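Side-chain contact in BIFUNCTIONAL PROTEIN Proline utilization A (PutA) (Corynebacterium freiburgense, PDB 5UX5), which probably oxidises proline to glutamate in two steps, through an FAD-dependent proline dehydrogenase domain and an NAD-dependent aldehyde dehydrogenase domain: residues Phe228-Met233 with Lys294-Lys299. Residues are numbered along the deposited sequence; the frame is centred on the assembly and turned at random.
Sequences FINLDM and KIRLVK. With FAD (flavin-adenine dinucleotide), chain E.
Arg296 reaches across the barrel interior to Asp232 and Asn230, meeting each in a different way. Its CG lies anti to the backbone N (chi1 -176°) and the chain bends at chi3, which brings the guanidinium to Asp232, Asn230 and flavin N5. Arg296 NH1 forms a salt bridge with Asp232 OD1 at 3.2 Å; the hydrogen bond within it is weak, bent well away from straight, and the carboxylate and guanidinium planes are turned 56° apart. The Asn230 amide instead stacks on the guanidinium, planes nearly parallel, with ND2 over one face toward its rim and 3.5 Å from Arg296 NH2; both are donors. Asn230 ND2 gives its own weak hydrogen bond to Asp232 OD1 (2.8 Å), and a flat amide suits this place because it can stack and donate at once. Farther along, the ring edge of Phe228 abuts Lys294, CZ to CB 3.7 Å; the extended methylene chain offers the ring a nonpolar side while carrying NZ on to Glu376, which also binds Arg296 NE.

Strands 228-232 and 293-298 belong to the parallel barrel of the proline dehydrogenase domain, with strand 260-265 between them. Beside the polar cluster sits FAD: Arg296 NH1 makes a weak hydrogen bond to its N5 (3.1 Å), and flavin N3 donates to Met233 O (2.9 Å, 165°). A cation donating to N5, where flavins accept hydride, would probably draw electron density from the oxidised ring and favour its reduction.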
# COMPACT_ATOMS: atom_id res chain seq x y z
N PHE A 228 -14.53 16.41 -31.74
CA PHE A 228 -15.09 15.73 -30.57
C PHE A 228 -14.00 15.32 -29.58
O PHE A 228 -13.02 14.67 -29.96
CB PHE A 228 -15.85 14.48 -31.03
CG PHE A 228 -16.67 13.83 -29.97
CD1 PHE A 228 -17.98 14.24 -29.73
CD2 PHE A 228 -16.15 12.77 -29.23
CE1 PHE A 228 -18.73 13.62 -28.77
CE2 PHE A 228 -16.90 12.15 -28.25
CZ PHE A 228 -18.20 12.56 -28.03
N ILE A 229 -14.20 15.68 -28.31
CA ILE A 229 -13.31 15.32 -27.21
C ILE A 229 -14.04 14.35 -26.29
O ILE A 229 -15.15 14.63 -25.82
CB ILE A 229 -12.86 16.56 -26.41
CG1 ILE A 229 -12.01 17.48 -27.30
CG2 ILE A 229 -12.13 16.17 -25.14
CD1 ILE A 229 -11.91 18.87 -26.78
N ASN A 230 -13.42 13.20 -26.04
CA ASN A 230 -13.97 12.20 -25.15
C ASN A 230 -13.08 12.04 -23.93
O ASN A 230 -11.84 12.00 -24.04
CB ASN A 230 -14.16 10.85 -25.83
CG ASN A 230 -14.86 9.88 -24.93
OD1 ASN A 230 -16.08 9.83 -24.86
ND2 ASN A 230 -14.07 9.12 -24.20
N LEU A 231 -13.70 12.01 -22.75
CA LEU A 231 -13.00 11.76 -21.51
C LEU A 231 -13.08 10.27 -21.23
O LEU A 231 -14.17 9.72 -21.00
CB LEU A 231 -13.59 12.59 -20.37
CG LEU A 231 -13.40 14.11 -20.35
CD1 LEU A 231 -14.10 14.76 -19.18
CD2 LEU A 231 -11.94 14.46 -20.31
N ASP A 232 -11.93 9.60 -21.25
CA ASP A 232 -11.88 8.17 -20.98
C ASP A 232 -11.87 7.91 -19.47
O ASP A 232 -11.61 8.81 -18.65
CB ASP A 232 -10.64 7.52 -21.60
CG ASP A 232 -10.68 7.50 -23.12
OD1 ASP A 232 -11.77 7.69 -23.69
OD2 ASP A 232 -9.61 7.30 -23.73
N MET A 233 -12.18 6.67 -19.11
CA MET A 233 -12.15 6.21 -17.72
C MET A 233 -11.52 4.83 -17.67
O MET A 233 -11.90 3.95 -18.45
CB MET A 233 -13.54 6.15 -17.10
CG MET A 233 -14.07 7.52 -16.88
SD MET A 233 -15.32 7.53 -15.64
CE MET A 233 -14.71 6.17 -14.65
N LYS A 294 -22.53 12.92 -25.30
CA LYS A 294 -22.44 11.56 -25.82
C LYS A 294 -21.79 10.68 -24.78
O LYS A 294 -20.76 11.04 -24.21
CB LYS A 294 -21.63 11.47 -27.11
CG LYS A 294 -21.53 10.06 -27.67
CD LYS A 294 -20.78 10.02 -28.99
CE LYS A 294 -20.61 8.59 -29.51
NZ LYS A 294 -19.59 8.49 -30.59
N ILE A 295 -22.38 9.52 -24.54
CA ILE A 295 -21.81 8.53 -23.64
C ILE A 295 -21.29 7.39 -24.49
O ILE A 295 -21.99 6.88 -25.36
CB ILE A 295 -22.85 8.09 -22.60
CG1 ILE A 295 -23.06 9.29 -21.67
CG2 ILE A 295 -22.39 6.85 -21.83
CD1 ILE A 295 -24.21 9.25 -20.79
N ARG A 296 -20.02 7.05 -24.30
CA ARG A 296 -19.47 5.83 -24.87
C ARG A 296 -19.67 4.71 -23.86
O ARG A 296 -19.13 4.77 -22.74
CB ARG A 296 -17.98 5.99 -25.22
CG ARG A 296 -17.43 4.74 -25.91
CD ARG A 296 -15.92 4.62 -25.85
NE ARG A 296 -15.26 5.71 -26.54
CZ ARG A 296 -14.01 6.06 -26.30
NH1 ARG A 296 -13.33 5.39 -25.37
NH2 ARG A 296 -13.45 7.07 -26.95
N LEU A 297 -20.47 3.72 -24.22
CA LEU A 297 -20.70 2.56 -23.37
C LEU A 297 -19.63 1.52 -23.64
O LEU A 297 -19.53 1.03 -24.77
CB LEU A 297 -22.07 1.97 -23.67
CG LEU A 297 -23.22 2.58 -22.91
CD1 LEU A 297 -24.36 1.60 -22.96
CD2 LEU A 297 -22.77 2.87 -21.53
N VAL A 298 -18.85 1.17 -22.61
CA VAL A 298 -17.87 0.10 -22.68
C VAL A 298 -18.19 -0.90 -21.58
O VAL A 298 -18.94 -0.60 -20.64
CB VAL A 298 -16.41 0.60 -22.55
CG1 VAL A 298 -16.11 1.76 -23.52
CG2 VAL A 298 -16.11 0.99 -21.12
N LYS A 299 -17.67 -2.12 -21.71
CA LYS A 299 -17.91 -3.06 -20.62
C LYS A 299 -16.91 -2.84 -19.48
O LYS A 299 -17.30 -2.90 -18.31
CB LYS A 299 -17.92 -4.51 -21.13
CG LYS A 299 -19.27 -4.86 -21.79
CD LYS A 299 -19.31 -6.20 -22.55
CE LYS A 299 -20.61 -6.31 -23.40
NZ LYS A 299 -20.82 -7.59 -24.18
PA FAD E . -16.92 -9.39 -24.42
O1A FAD E . -16.20 -10.78 -24.47
O2A FAD E . -18.37 -9.34 -24.60
O5B FAD E . -16.82 -8.60 -23.18
C5B FAD E . -15.67 -8.72 -22.36
C4B FAD E . -15.86 -7.86 -21.13
O4B FAD E . -16.64 -8.51 -20.18
C3B FAD E . -14.57 -7.53 -20.43
O3B FAD E . -13.84 -6.49 -20.98
C2B FAD E . -15.03 -7.23 -19.05
O2B FAD E . -15.34 -5.90 -18.89
C1B FAD E . -16.20 -8.16 -18.89
N9A FAD E . -15.87 -9.36 -18.13
C8A FAD E . -15.26 -10.51 -18.63
N7A FAD E . -15.10 -11.40 -17.63
C5A FAD E . -15.60 -10.90 -16.44
C6A FAD E . -15.70 -11.40 -15.12
N6A FAD E . -15.21 -12.70 -14.71
N1A FAD E . -16.27 -10.62 -14.18
C2A FAD E . -16.73 -9.37 -14.50
N3A FAD E . -16.64 -8.86 -15.77
C4A FAD E . -16.09 -9.59 -16.74
N1 FAD E . -12.48 0.13 -21.68
C2 FAD E . -12.44 1.06 -20.57
O2 FAD E . -12.40 0.55 -19.30
N3 FAD E . -12.39 2.44 -20.82
C4 FAD E . -12.42 2.95 -22.12
O4 FAD E . -12.38 4.31 -22.34
C4X FAD E . -12.62 2.01 -23.27
N5 FAD E . -12.83 2.46 -24.57
C5X FAD E . -13.06 1.55 -25.62
C6 FAD E . -13.26 2.00 -26.94
C7 FAD E . -13.48 1.07 -27.95
C7M FAD E . -13.70 1.52 -29.37
C8 FAD E . -13.52 -0.27 -27.68
C8M FAD E . -13.76 -1.26 -28.77
C9 FAD E . -13.32 -0.72 -26.38
C9A FAD E . -13.09 0.19 -25.36
N10 FAD E . -12.90 -0.31 -24.04
C10 FAD E . -12.67 0.59 -22.98
C1' FAD E . -12.90 -1.76 -23.80
C2' FAD E . -14.17 -2.38 -23.29
O2' FAD E . -14.40 -1.93 -22.01
C3' FAD E . -14.00 -3.91 -23.37
O3' FAD E . -12.99 -4.27 -22.51
C4' FAD E . -13.69 -4.54 -24.74
O4' FAD E . -14.13 -3.78 -25.80
C5' FAD E . -14.13 -6.01 -24.86
O5' FAD E . -15.45 -6.31 -24.42
P FAD E . -16.65 -6.79 -25.40
O1P FAD E . -18.03 -6.04 -25.29
O2P FAD E . -15.86 -6.75 -26.77
O3P FAD E . -16.60 -8.40 -25.48